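Local coordinates for F5/8 type C domain protein (Bacteroides ovatus, PDB 4ZRX) that probably acts as an alpha-L-fucosidase, removing fucose from glycans with a TIM-barrel catalytic domain that is joined to an F5/8 type C domain, at residues 233-245 and 256-270. Residues are numbered along the deposited sequence; the frame is centred on the assembly and turned at random.
Sequences VGRETEWNATVLT and NKRLGVFSKAEDLGS
R235 reaches from 233-245 of the probable TIM-barrel fucosidase domain to backbone carbonyls of 256-270, at the turn F262-A265. Its extended chain, CG to NE, carries the guanidinium to A265 O. The group grips this oxygen side-on, with R235 NE at 3.1 Å and R235 NH2 at 2.8 Å from A265 O. NH2 also makes a weak bond to S263 O. On another side, R235 NH1 forms a salt bridge with E238 OE1, almost exactly in the guanidinium plane and on the syn lone pair. E238 OE2 forms a salt bridge with R225, so each carboxylate oxygen has its own arginine. L268 CD1 packs over one guanidinium face.

L268 O is a second shared acceptor. T242 OG1 and V243 N both donate hydrogen bonds to it, from opposite faces of its plane. T242 OG1 lies anti to its own backbone N (chi1 180°). The same oxygen accepts from L244 N, an ST turn.

Apolar contacts join 233-245 to the end of helix 252-259 and the loop after it. V243 CB meets L259 CD1, and L244 CD1 touches V261 CG2 at 3.7 Å.

The G269 carbonyl lies over one face of the W239 ring, offset toward the rim.

The N256 amide pairs with the T245 backbone through two nearly straight bonds. T245 N donates to N256 OD1 at 3.0 Å, and N256 ND2 donates to T245 O at 3.2 Å. A water links N256 OD1 to V243 O and T245 OG1.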
ATOM      1  N   VAL A 233      -0.725   2.120  -3.600  1.00 16.67           N
ATOM      2  CA  VAL A 233      -1.268   3.322  -4.286  1.00 18.03           C
ATOM      3  C   VAL A 233      -2.577   2.988  -4.976  1.00 16.45           C
ATOM      4  O   VAL A 233      -2.605   2.153  -5.876  1.00 16.21           O
ATOM      5  CB  VAL A 233      -0.289   3.886  -5.328  1.00 21.31           C
ATOM      6  CG1 VAL A 233      -0.835   5.214  -5.892  1.00 21.89           C
ATOM      7  CG2 VAL A 233       1.067   4.178  -4.656  1.00 23.25           C
ATOM      8  N   GLY A 234      -3.675   3.562  -4.505  1.00 14.15           N
ATOM      9  CA  GLY A 234      -4.946   3.383  -5.192  1.00 14.61           C
ATOM     10  C   GLY A 234      -5.125   4.394  -6.289  1.00 15.73           C
ATOM     11  O   GLY A 234      -4.152   4.982  -6.773  1.00 18.62           O
ATOM     12  N   ARG A 235      -6.368   4.592  -6.689  1.00 14.59           N
ATOM     13  CA  ARG A 235      -6.702   5.509  -7.762  1.00 14.54           C
ATOM     14  C   ARG A 235      -7.495   6.673  -7.191  1.00 15.12           C
ATOM     15  O   ARG A 235      -8.451   6.490  -6.388  1.00 14.50           O
ATOM     16  CB  ARG A 235      -7.640   4.825  -8.730  1.00 14.50           C
ATOM     17  CG  ARG A 235      -7.044   3.680  -9.587  1.00 15.29           C
ATOM     18  CD  ARG A 235      -8.126   2.984 -10.426  1.00 15.36           C
ATOM     19  NE  ARG A 235      -7.476   1.893 -11.167  1.00 16.59           N
ATOM     20  CZ  ARG A 235      -7.106   0.730 -10.637  1.00 16.31           C
ATOM     21  NH1 ARG A 235      -7.385   0.420  -9.372  1.00 15.57           N
ATOM     22  NH2 ARG A 235      -6.470  -0.130 -11.373  1.00 16.94           N
ATOM     23  N   GLU A 236      -7.140   7.878  -7.634  1.00 16.09           N
ATOM     24  CA  GLU A 236      -8.005   9.035  -7.360  1.00 17.03           C
ATOM     25  C   GLU A 236      -9.436   8.865  -7.890  1.00 15.89           C
ATOM     26  O   GLU A 236     -10.386   9.282  -7.208  1.00 16.45           O
ATOM     27  CB  GLU A 236      -7.420  10.291  -7.950  1.00 19.20           C
ATOM     28  CG  GLU A 236      -6.148  10.698  -7.226  1.00 20.87           C
ATOM     29  CD  GLU A 236      -5.392  11.794  -7.997  1.00 27.36           C
ATOM     30  OE1 GLU A 236      -4.912  11.488  -9.065  1.00 32.72           O
ATOM     31  OE2 GLU A 236      -5.200  12.900  -7.491  1.00 29.04           O
ATOM     32  N   THR A 237      -9.596   8.259  -9.051  1.00 15.45           N
ATOM     33  CA  THR A 237     -10.913   7.964  -9.589  1.00 15.14           C
ATOM     34  C   THR A 237     -11.069   6.453  -9.487  1.00 15.75           C
ATOM     35  O   THR A 237     -10.455   5.710 -10.289  1.00 15.76           O
ATOM     36  CB  THR A 237     -11.011   8.361 -11.024  1.00 16.34           C
ATOM     37  OG1 THR A 237     -10.758   9.744 -11.188  1.00 16.54           O
ATOM     38  CG2 THR A 237     -12.377   8.008 -11.656  1.00 16.85           C
ATOM     39  N   GLU A 238     -11.809   6.003  -8.454  1.00 15.33           N
ATOM     40  CA  GLU A 238     -11.942   4.579  -8.169  1.00 15.22           C
ATOM     41  C   GLU A 238     -13.407   4.162  -8.250  1.00 15.77           C
ATOM     42  O   GLU A 238     -14.207   4.466  -7.318  1.00 15.32           O
ATOM     43  CB  GLU A 238     -11.339   4.232  -6.821  1.00 15.28           C
ATOM     44  CG  GLU A 238     -11.255   2.705  -6.554  1.00 15.53           C
ATOM     45  CD  GLU A 238     -10.228   1.976  -7.396  1.00 17.44           C
ATOM     46  OE1 GLU A 238      -8.993   2.139  -7.194  1.00 17.80           O
ATOM     47  OE2 GLU A 238     -10.599   1.208  -8.335  1.00 19.44           O
ATOM     48  N   TRP A 239     -13.742   3.518  -9.366  1.00 15.60           N
ATOM     49  CA  TRP A 239     -15.080   2.949  -9.638  1.00 16.02           C
ATOM     50  C   TRP A 239     -15.126   1.514  -9.122  1.00 16.13           C
ATOM     51  O   TRP A 239     -14.455   0.632  -9.652  1.00 16.52           O
ATOM     52  CB  TRP A 239     -15.386   2.958 -11.131  1.00 17.12           C
ATOM     53  CG  TRP A 239     -15.757   4.301 -11.607  1.00 17.30           C
ATOM     54  CD1 TRP A 239     -14.995   5.144 -12.329  1.00 17.38           C
ATOM     55  CD2 TRP A 239     -16.959   5.021 -11.291  1.00 17.09           C
ATOM     56  NE1 TRP A 239     -15.626   6.325 -12.494  1.00 17.62           N
ATOM     57  CE2 TRP A 239     -16.838   6.284 -11.878  1.00 17.34           C
ATOM     58  CE3 TRP A 239     -18.106   4.718 -10.569  1.00 17.60           C
ATOM     59  CZ2 TRP A 239     -17.805   7.261 -11.766  1.00 17.51           C
ATOM     60  CZ3 TRP A 239     -19.078   5.701 -10.437  1.00 17.54           C
ATOM     61  CH2 TRP A 239     -18.912   6.968 -11.064  1.00 17.85           C
ATOM     62  N   ASN A 240     -15.888   1.293  -8.060  1.00 16.40           N
ATOM     63  CA  ASN A 240     -16.130  -0.060  -7.584  1.00 16.99           C
ATOM     64  C   ASN A 240     -17.305  -0.715  -8.241  1.00 17.42           C
ATOM     65  O   ASN A 240     -17.504  -1.927  -8.135  1.00 18.72           O
ATOM     66  CB  ASN A 240     -16.175  -0.046  -6.073  1.00 16.62           C
ATOM     67  CG  ASN A 240     -14.791   0.182  -5.463  1.00 16.67           C
ATOM     68  OD1 ASN A 240     -13.763  -0.149  -6.094  1.00 16.82           O
ATOM     69  ND2 ASN A 240     -14.759   0.731  -4.318  1.00 18.30           N
ATOM     70  N   ALA A 241     -18.127   0.088  -8.908  1.00 18.37           N
ATOM     71  CA  ALA A 241     -19.050  -0.395  -9.913  1.00 18.60           C
ATOM     72  C   ALA A 241     -18.214  -0.374 -11.216  1.00 19.40           C
ATOM     73  O   ALA A 241     -17.987   0.682 -11.799  1.00 19.43           O
ATOM     74  CB  ALA A 241     -20.282   0.542 -10.037  1.00 20.13           C
ATOM     75  N   THR A 242     -17.704  -1.532 -11.611  1.00 19.28           N
ATOM     76  CA  THR A 242     -16.628  -1.619 -12.580  1.00 20.02           C
ATOM     77  C   THR A 242     -16.956  -2.558 -13.734  1.00 20.96           C
ATOM     78  O   THR A 242     -17.744  -3.538 -13.598  1.00 21.82           O
ATOM     79  CB  THR A 242     -15.282  -2.065 -11.899  1.00 19.80           C
ATOM     80  OG1 THR A 242     -14.283  -2.138 -12.903  1.00 20.45           O
ATOM     81  CG2 THR A 242     -15.399  -3.419 -11.162  1.00 20.42           C
ATOM     82  N   VAL A 243     -16.409  -2.226 -14.891  1.00 22.05           N
ATOM     83  CA  VAL A 243     -16.507  -3.085 -16.077  1.00 22.83           C
ATOM     84  C   VAL A 243     -15.520  -4.260 -16.026  1.00 22.93           C
ATOM     85  O   VAL A 243     -15.574  -5.169 -16.883  1.00 23.86           O
ATOM     86  CB  VAL A 243     -16.274  -2.275 -17.347  1.00 23.63           C
ATOM     87  CG1 VAL A 243     -17.243  -1.159 -17.449  1.00 23.67           C
ATOM     88  CG2 VAL A 243     -14.839  -1.734 -17.442  1.00 23.52           C
ATOM     89  N   LEU A 244     -14.540  -4.223 -15.105  1.00 22.22           N
ATOM     90  CA  LEU A 244     -13.550  -5.298 -15.025  1.00 22.12           C
ATOM     91  C   LEU A 244     -14.201  -6.603 -14.593  1.00 22.92           C
ATOM     92  O   LEU A 244     -14.788  -6.656 -13.538  1.00 22.39           O
ATOM     93  CB  LEU A 244     -12.386  -4.927 -14.101  1.00 21.61           C
ATOM     94  CG  LEU A 244     -11.192  -5.902 -14.100  1.00 21.50           C
ATOM     95  CD1 LEU A 244     -10.406  -5.907 -15.369  1.00 22.51           C
ATOM     96  CD2 LEU A 244     -10.277  -5.585 -12.853  1.00 22.09           C
ATOM     97  N   THR A 245     -14.038  -7.656 -15.396  1.00 23.25           N
ATOM     98  CA  THR A 245     -14.694  -8.913 -15.161  1.00 24.45           C
ATOM     99  C   THR A 245     -13.784  -9.696 -14.206  1.00 23.46           C
ATOM    100  O   THR A 245     -12.597  -9.921 -14.511  1.00 23.84           O
ATOM    101  CB  THR A 245     -14.918  -9.710 -16.462  1.00 25.46           C
ATOM    102  OG1 THR A 245     -15.715  -8.959 -17.369  1.00 27.30           O
ATOM    103  CG2 THR A 245     -15.603 -11.034 -16.127  1.00 26.95           C
ATOM    104  N   ASN A 256     -12.360  -8.759 -20.870  1.00 28.85           N
ATOM    105  CA  ASN A 256     -11.401  -7.739 -20.494  1.00 27.94           C
ATOM    106  C   ASN A 256     -10.532  -7.260 -21.630  1.00 28.63           C
ATOM    107  O   ASN A 256     -10.252  -6.056 -21.740  1.00 27.41           O
ATOM    108  CB  ASN A 256     -10.574  -8.193 -19.307  1.00 26.62           C
ATOM    109  CG  ASN A 256     -11.376  -8.316 -18.044  1.00 26.49           C
ATOM    110  OD1 ASN A 256     -12.438  -7.709 -17.910  1.00 25.80           O
ATOM    111  ND2 ASN A 256     -10.888  -9.131 -17.114  1.00 25.93           N
ATOM    112  N   LYS A 257     -10.100  -8.182 -22.508  1.00 30.70           N
ATOM    113  CA  LYS A 257      -9.289  -7.755 -23.658  1.00 33.11           C
ATOM    114  C   LYS A 257     -10.102  -6.880 -24.599  1.00 33.60           C
ATOM    115  O   LYS A 257      -9.614  -5.843 -25.059  1.00 33.07           O
ATOM    116  CB  LYS A 257      -8.697  -8.997 -24.394  1.00 37.04           C
ATOM    117  CG  LYS A 257      -7.953  -8.733 -25.717  1.00 42.00           C
ATOM    118  CD  LYS A 257      -6.438  -8.482 -25.560  1.00 45.31           C
ATOM    119  CE  LYS A 257      -5.710  -8.887 -26.878  1.00 49.23           C
ATOM    120  NZ  LYS A 257      -4.317  -8.345 -27.051  1.00 51.29           N
ATOM    121  N   ARG A 258     -11.354  -7.259 -24.853  1.00 34.37           N
ATOM    122  CA  ARG A 258     -12.215  -6.460 -25.721  1.00 38.06           C
ATOM    123  C   ARG A 258     -12.421  -5.061 -25.168  1.00 35.99           C
ATOM    124  O   ARG A 258     -12.397  -4.113 -25.924  1.00 36.11           O
ATOM    125  CB  ARG A 258     -13.558  -7.167 -25.960  1.00 42.20           C
ATOM    126  CG  ARG A 258     -14.633  -6.364 -26.711  1.00 46.29           C
ATOM    127  CD  ARG A 258     -16.003  -6.983 -26.480  1.00 49.88           C
ATOM    128  NE  ARG A 258     -16.002  -8.339 -27.035  1.00 55.76           N
ATOM    129  CZ  ARG A 258     -16.200  -9.495 -26.375  1.00 59.10           C
ATOM    130  NH1 ARG A 258     -16.482  -9.535 -25.075  1.00 57.82           N
ATOM    131  NH2 ARG A 258     -16.160 -10.646 -27.064  1.00 62.76           N
ATOM    132  N   LEU A 259     -12.545  -4.911 -23.851  1.00 34.20           N
ATOM    133  CA  LEU A 259     -12.731  -3.561 -23.284  1.00 32.99           C
ATOM    134  C   LEU A 259     -11.440  -2.809 -23.011  1.00 31.23           C
ATOM    135  O   LEU A 259     -11.502  -1.632 -22.703  1.00 29.58           O
ATOM    136  CB  LEU A 259     -13.532  -3.619 -21.993  1.00 33.16           C
ATOM    137  CG  LEU A 259     -14.966  -4.144 -22.070  1.00 35.05           C
ATOM    138  CD1 LEU A 259     -15.688  -3.890 -20.783  1.00 34.02           C
ATOM    139  CD2 LEU A 259     -15.719  -3.577 -23.219  1.00 38.71           C
ATOM    140  N   GLY A 260     -10.285  -3.470 -23.125  1.00 30.45           N
ATOM    141  CA  GLY A 260      -9.005  -2.844 -22.835  1.00 27.76           C
ATOM    142  C   GLY A 260      -8.795  -2.607 -21.336  1.00 26.51           C
ATOM    143  O   GLY A 260      -8.235  -1.594 -20.964  1.00 25.47           O
ATOM    144  N   VAL A 261      -9.256  -3.534 -20.493  1.00 24.65           N
ATOM    145  CA  VAL A 261      -9.154  -3.387 -19.068  1.00 22.72           C
ATOM    146  C   VAL A 261      -8.397  -4.584 -18.477  1.00 21.87           C
ATOM    147  O   VAL A 261      -8.333  -5.711 -19.073  1.00 23.87           O
ATOM    148  CB  VAL A 261     -10.523  -3.243 -18.376  1.00 21.79           C
ATOM    149  CG1 VAL A 261     -11.143  -1.960 -18.796  1.00 22.86           C
ATOM    150  CG2 VAL A 261     -11.442  -4.402 -18.632  1.00 22.53           C
ATOM    151  N   PHE A 262      -7.767  -4.310 -17.333  1.00 20.40           N
ATOM    152  CA  PHE A 262      -6.958  -5.306 -16.645  1.00 20.12           C
ATOM    153  C   PHE A 262      -6.736  -4.692 -15.282  1.00 19.28           C
ATOM    154  O   PHE A 262      -7.025  -3.489 -15.099  1.00 19.07           O
ATOM    155  CB  PHE A 262      -5.611  -5.564 -17.406  1.00 20.59           C
ATOM    156  CG  PHE A 262      -4.919  -4.308 -17.870  1.00 19.78           C
ATOM    157  CD1 PHE A 262      -5.233  -3.702 -19.091  1.00 20.96           C
ATOM    158  CD2 PHE A 262      -3.981  -3.688 -17.072  1.00 19.15           C
ATOM    159  CE1 PHE A 262      -4.569  -2.480 -19.512  1.00 21.03           C
ATOM    160  CE2 PHE A 262      -3.337  -2.522 -17.459  1.00 18.98           C
ATOM    161  CZ  PHE A 262      -3.617  -1.893 -18.685  1.00 20.46           C
ATOM    162  N   SER A 263      -6.271  -5.481 -14.328  1.00 18.74           N
ATOM    163  CA  SER A 263      -6.217  -5.005 -12.954  1.00 18.95           C
ATOM    164  C   SER A 263      -5.508  -3.672 -12.714  1.00 17.80           C
ATOM    165  O   SER A 263      -6.011  -2.887 -11.939  1.00 16.93           O
ATOM    166  CB  SER A 263      -5.659  -6.061 -12.031  1.00 19.09           C
ATOM    167  OG  SER A 263      -6.457  -7.223 -12.116  1.00 20.86           O
ATOM    168  N   LYS A 264      -4.373  -3.439 -13.384  1.00 17.18           N
ATOM    169  CA  LYS A 264      -3.591  -2.265 -13.246  1.00 16.35           C
ATOM    170  C   LYS A 264      -4.111  -1.050 -14.098  1.00 16.79           C
ATOM    171  O   LYS A 264      -3.608   0.012 -13.985  1.00 16.16           O
ATOM    172  CB  LYS A 264      -2.127  -2.567 -13.662  1.00 16.94           C
ATOM    173  CG  LYS A 264      -1.100  -1.520 -13.309  1.00 17.48           C
ATOM    174  CD  LYS A 264       0.306  -2.024 -13.753  1.00 19.64           C
ATOM    175  CE  LYS A 264       1.381  -0.957 -13.688  1.00 21.43           C
ATOM    176  NZ  LYS A 264       1.744  -0.655 -12.342  1.00 22.53           N
ATOM    177  N   ALA A 265      -5.135  -1.250 -14.920  1.00 17.24           N
ATOM    178  CA  ALA A 265      -5.558  -0.188 -15.844  1.00 18.45           C
ATOM    179  C   ALA A 265      -6.064   1.024 -15.110  1.00 18.58           C
ATOM    180  O   ALA A 265      -6.569   0.936 -13.966  1.00 17.87           O
ATOM    181  CB  ALA A 265      -6.609  -0.738 -16.760  1.00 18.63           C
ATOM    182  N   GLU A 266      -5.948   2.141 -15.799  1.00 19.01           N
ATOM    183  CA  GLU A 266      -6.356   3.420 -15.228  1.00 20.85           C
ATOM    184  C   GLU A 266      -7.837   3.601 -15.081  1.00 19.71           C
ATOM    185  O   GLU A 266      -8.285   4.036 -13.988  1.00 20.89           O
ATOM    186  CB  GLU A 266      -5.769   4.501 -16.062  1.00 23.17           C
ATOM    187  CG  GLU A 266      -4.293   4.550 -15.783  1.00 25.90           C
ATOM    188  CD  GLU A 266      -3.564   5.382 -16.746  1.00 31.75           C
ATOM    189  OE1 GLU A 266      -4.163   5.724 -17.816  1.00 39.34           O
ATOM    190  OE2 GLU A 266      -2.354   5.605 -16.494  1.00 35.13           O
ATOM    191  N   ASP A 267      -8.590   3.267 -16.120  1.00 19.12           N
ATOM    192  CA  ASP A 267     -10.046   3.469 -16.136  1.00 19.57           C
ATOM    193  C   ASP A 267     -10.762   2.151 -16.157  1.00 20.04           C
ATOM    194  O   ASP A 267     -10.668   1.405 -17.154  1.00 20.37           O
ATOM    195  CB  ASP A 267     -10.427   4.282 -17.362  1.00 20.85           C
ATOM    196  CG  ASP A 267     -11.944   4.556 -17.477  1.00 22.54           C
ATOM    197  OD1 ASP A 267     -12.687   4.317 -16.508  1.00 22.09           O
ATOM    198  OD2 ASP A 267     -12.371   4.987 -18.581  1.00 23.85           O
ATOM    199  N   LEU A 268     -11.486   1.873 -15.075  1.00 18.16           N
ATOM    200  CA  LEU A 268     -12.232   0.679 -14.915  1.00 18.91           C
ATOM    201  C   LEU A 268     -13.735   0.928 -14.769  1.00 19.05           C
ATOM    202  O   LEU A 268     -14.457  -0.013 -14.467  1.00 20.34           O
ATOM    203  CB  LEU A 268     -11.681  -0.142 -13.751  1.00 18.65           C
ATOM    204  CG  LEU A 268     -10.198  -0.573 -13.908  1.00 19.16           C
ATOM    205  CD1 LEU A 268      -9.745  -1.295 -12.678  1.00 19.43           C
ATOM    206  CD2 LEU A 268     -10.067  -1.493 -15.151  1.00 20.33           C
ATOM    207  N   GLY A 269     -14.217   2.146 -15.028  1.00 19.94           N
ATOM    208  CA  GLY A 269     -15.658   2.401 -14.901  1.00 20.00           C
ATOM    209  C   GLY A 269     -16.238   3.723 -15.315  1.00 20.86           C
ATOM    210  O   GLY A 269     -17.386   3.963 -14.952  1.00 20.43           O
ATOM    211  N   SER A 270     -15.503   4.557 -16.061  1.00 20.12           N
ATOM    212  CA  SER A 270     -16.068   5.837 -16.519  1.00 22.04           C
ATOM    213  C   SER A 270     -17.231   5.594 -17.481  1.00 22.42           C
ATOM    214  O   SER A 270     -17.373   4.520 -18.027  1.00 23.07           O
ATOM    215  CB  SER A 270     -15.055   6.664 -17.278  1.00 22.19           C
ATOM    216  OG  SER A 270     -14.752   6.018 -18.510  1.00 23.74           O
TER
HETATM  217  O   HOH W   1     -10.220   5.520 -12.940  1.00 22.08           O
HETATM  218  O   HOH W   2     -19.162   2.279 -13.773  1.00 21.96           O
HETATM  219  O   HOH W   3     -14.730  -6.922 -18.719  1.00 29.20           O